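Local coordinates for enterocine A immunity protein (Enterococcus faecium, PDB 2BL8) that confers immunity to the pediocin-like bacteriocin enterocin A on the bacterium, at residues A[11-16]-A[30-35]. Residues are numbered along the deposited sequence; the frame is centred on the assembly and turned at random.
Sequences ELYNDI and VLQKVY
Leu31 reaches from helix 25-38 into the surface of helix 5-17 and meets Leu12, Tyr13 and Ile16 there. Its CG stands anti to the carbonyl carbon (chi1 -73°), which carries the isobutyl fork across the interface. CD1 rests against the backbone of the facing helix, 3.9 Å from Tyr13 CA, and also approaches Ile16 CD1 at 4.3 Å. The other methyl, CD2, lies 4.1 Å from Leu12 CD2, the two leucine side chains crossing at about a right angle. Branched aliphatic chains suit this buried layer, since they fill space with methyls and bring no polar group needing a partner.

Tyr13 closes the outer margin, where a partly exposed position suits an apolar ring that packs and a hydroxyl that tolerates water. With CG opposite the backbone N (chi1 -179°), the ring extends toward helix 25-38, and CD1 presents the ring edge, nearly in plane, to Leu31 CB at 3.9 Å. Farther along the ring, CE1 comes within 4.2 Å of Gln32 CB, so glutamine, a polar residue, offers its aliphatic root to the aromatic. Toward the core, Leu12 also touches Ile77 of helix 71-84 and Leu31 touches Leu54 of helix 48-64. The segment axes pass 9.9 Å apart at 154°, the packing of sequence-adjacent, antiparallel helices in a four-helix bundle.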
loop_
_atom_site.group_PDB
_atom_site.type_symbol
_atom_site.label_atom_id
_atom_site.label_comp_id
_atom_site.label_asym_id
_atom_site.label_seq_id
_atom_site.Cartn_x
_atom_site.Cartn_y
_atom_site.Cartn_z
ATOM N N GLU A 11 -5.002 4.332 -8.214
ATOM C CA GLU A 11 -5.391 5.607 -7.618
ATOM C C GLU A 11 -4.296 6.204 -6.737
ATOM O O GLU A 11 -4.072 7.414 -6.753
ATOM C CB GLU A 11 -6.683 5.440 -6.815
ATOM C CG GLU A 11 -7.879 5.037 -7.669
ATOM C CD GLU A 11 -9.136 4.782 -6.858
ATOM O OE1 GLU A 11 -9.023 4.342 -5.694
ATOM O OE2 GLU A 11 -10.243 5.005 -7.391
ATOM N N LEU A 12 -3.612 5.357 -5.977
ATOM C CA LEU A 12 -2.544 5.833 -5.104
ATOM C C LEU A 12 -1.389 6.347 -5.966
ATOM O O LEU A 12 -0.805 7.394 -5.679
ATOM C CB LEU A 12 -2.069 4.701 -4.182
ATOM C CG LEU A 12 -1.028 5.033 -3.108
ATOM C CD1 LEU A 12 -1.561 6.121 -2.183
ATOM C CD2 LEU A 12 -0.706 3.775 -2.312
ATOM N N TYR A 13 -1.079 5.617 -7.033
ATOM C CA TYR A 13 0.001 6.003 -7.936
ATOM C C TYR A 13 -0.286 7.371 -8.546
ATOM O O TYR A 13 0.554 8.270 -8.507
ATOM C CB TYR A 13 0.150 4.981 -9.067
ATOM C CG TYR A 13 1.272 5.313 -10.030
ATOM C CD1 TYR A 13 2.507 4.675 -9.937
ATOM C CD2 TYR A 13 1.113 6.302 -11.002
ATOM C CE1 TYR A 13 3.561 5.013 -10.786
ATOM C CE2 TYR A 13 2.160 6.650 -11.852
ATOM C CZ TYR A 13 3.382 6.000 -11.736
ATOM O OH TYR A 13 4.423 6.340 -12.572
ATOM N N ASN A 14 -1.477 7.515 -9.119
ATOM C CA ASN A 14 -1.872 8.764 -9.759
ATOM C C ASN A 14 -1.908 9.944 -8.806
ATOM O O ASN A 14 -1.492 11.045 -9.163
ATOM C CB ASN A 14 -3.236 8.601 -10.436
ATOM C CG ASN A 14 -3.138 7.889 -11.770
ATOM O OD1 ASN A 14 -2.120 7.270 -12.084
ATOM N ND2 ASN A 14 -4.199 7.969 -12.564
ATOM N N ASP A 15 -2.398 9.726 -7.591
ATOM C CA ASP A 15 -2.474 10.817 -6.626
ATOM C C ASP A 15 -1.084 11.323 -6.249
ATOM O O ASP A 15 -0.859 12.528 -6.133
ATOM C CB ASP A 15 -3.209 10.373 -5.361
ATOM C CG ASP A 15 -3.635 11.547 -4.505
ATOM O OD1 ASP A 15 -4.561 12.269 -4.925
ATOM O OD2 ASP A 15 -3.037 11.759 -3.429
ATOM N N ILE A 16 -0.155 10.395 -6.057
ATOM C CA ILE A 16 1.213 10.745 -5.692
ATOM C C ILE A 16 1.970 11.337 -6.877
ATOM O O ILE A 16 2.703 12.321 -6.733
ATOM C CB ILE A 16 1.985 9.500 -5.177
ATOM C CG1 ILE A 16 1.437 9.073 -3.813
ATOM C CG2 ILE A 16 3.480 9.811 -5.071
ATOM C CD1 ILE A 16 2.025 7.768 -3.292
ATOM N N VAL A 30 7.732 1.235 -7.375
ATOM C CA VAL A 30 7.231 0.029 -6.732
ATOM C C VAL A 30 5.742 -0.150 -7.018
ATOM O O VAL A 30 5.291 -1.252 -7.326
ATOM C CB VAL A 30 7.462 0.071 -5.207
ATOM C CG1 VAL A 30 6.730 -1.078 -4.541
ATOM C CG2 VAL A 30 8.956 -0.035 -4.914
ATOM N N LEU A 31 4.977 0.931 -6.915
ATOM C CA LEU A 31 3.548 0.853 -7.191
ATOM C C LEU A 31 3.332 0.373 -8.622
ATOM O O LEU A 31 2.452 -0.450 -8.886
ATOM C CB LEU A 31 2.890 2.218 -6.985
ATOM C CG LEU A 31 2.743 2.642 -5.522
ATOM C CD1 LEU A 31 2.275 4.090 -5.463
ATOM C CD2 LEU A 31 1.756 1.721 -4.815
ATOM N N GLN A 32 4.144 0.888 -9.541
ATOM C CA GLN A 32 4.044 0.507 -10.941
ATOM C C GLN A 32 4.244 -0.995 -11.088
ATOM O O GLN A 32 3.444 -1.676 -11.727
ATOM C CB GLN A 32 5.105 1.239 -11.767
ATOM C CG GLN A 32 5.174 0.767 -13.213
ATOM C CD GLN A 32 3.963 1.181 -14.018
ATOM O OE1 GLN A 32 3.807 2.353 -14.365
ATOM N NE2 GLN A 32 3.094 0.223 -14.320
ATOM N N LYS A 33 5.320 -1.495 -10.486
ATOM C CA LYS A 33 5.667 -2.910 -10.528
ATOM C C LYS A 33 4.549 -3.784 -9.972
ATOM O O LYS A 33 4.220 -4.825 -10.542
ATOM C CB LYS A 33 6.955 -3.143 -9.733
ATOM C CG LYS A 33 7.490 -4.567 -9.784
ATOM C CD LYS A 33 8.823 -4.671 -9.052
ATOM C CE LYS A 33 9.395 -6.080 -9.123
ATOM N NZ LYS A 33 10.721 -6.178 -8.445
ATOM N N VAL A 34 3.970 -3.361 -8.853
ATOM C CA VAL A 34 2.889 -4.113 -8.225
ATOM C C VAL A 34 1.650 -4.154 -9.120
ATOM O O VAL A 34 1.014 -5.201 -9.264
ATOM C CB VAL A 34 2.523 -3.493 -6.855
ATOM C CG1 VAL A 34 1.308 -4.189 -6.260
ATOM C CG2 VAL A 34 3.699 -3.616 -5.916
ATOM N N TYR A 35 1.320 -3.015 -9.723
ATOM C CA TYR A 35 0.161 -2.909 -10.606
ATOM C C TYR A 35 0.246 -3.929 -11.734
ATOM O O TYR A 35 -0.713 -4.652 -12.003
ATOM C CB TYR A 35 0.069 -1.508 -11.216
ATOM C CG TYR A 35 -1.154 -1.320 -12.086
ATOM C CD1 TYR A 35 -2.404 -1.075 -11.523
ATOM C CD2 TYR A 35 -1.065 -1.421 -13.475
ATOM C CE1 TYR A 35 -3.540 -0.939 -12.321
ATOM C CE2 TYR A 35 -2.191 -1.286 -14.281
ATOM C CZ TYR A 35 -3.424 -1.048 -13.699
ATOM O OH TYR A 35 -4.541 -0.931 -14.496
#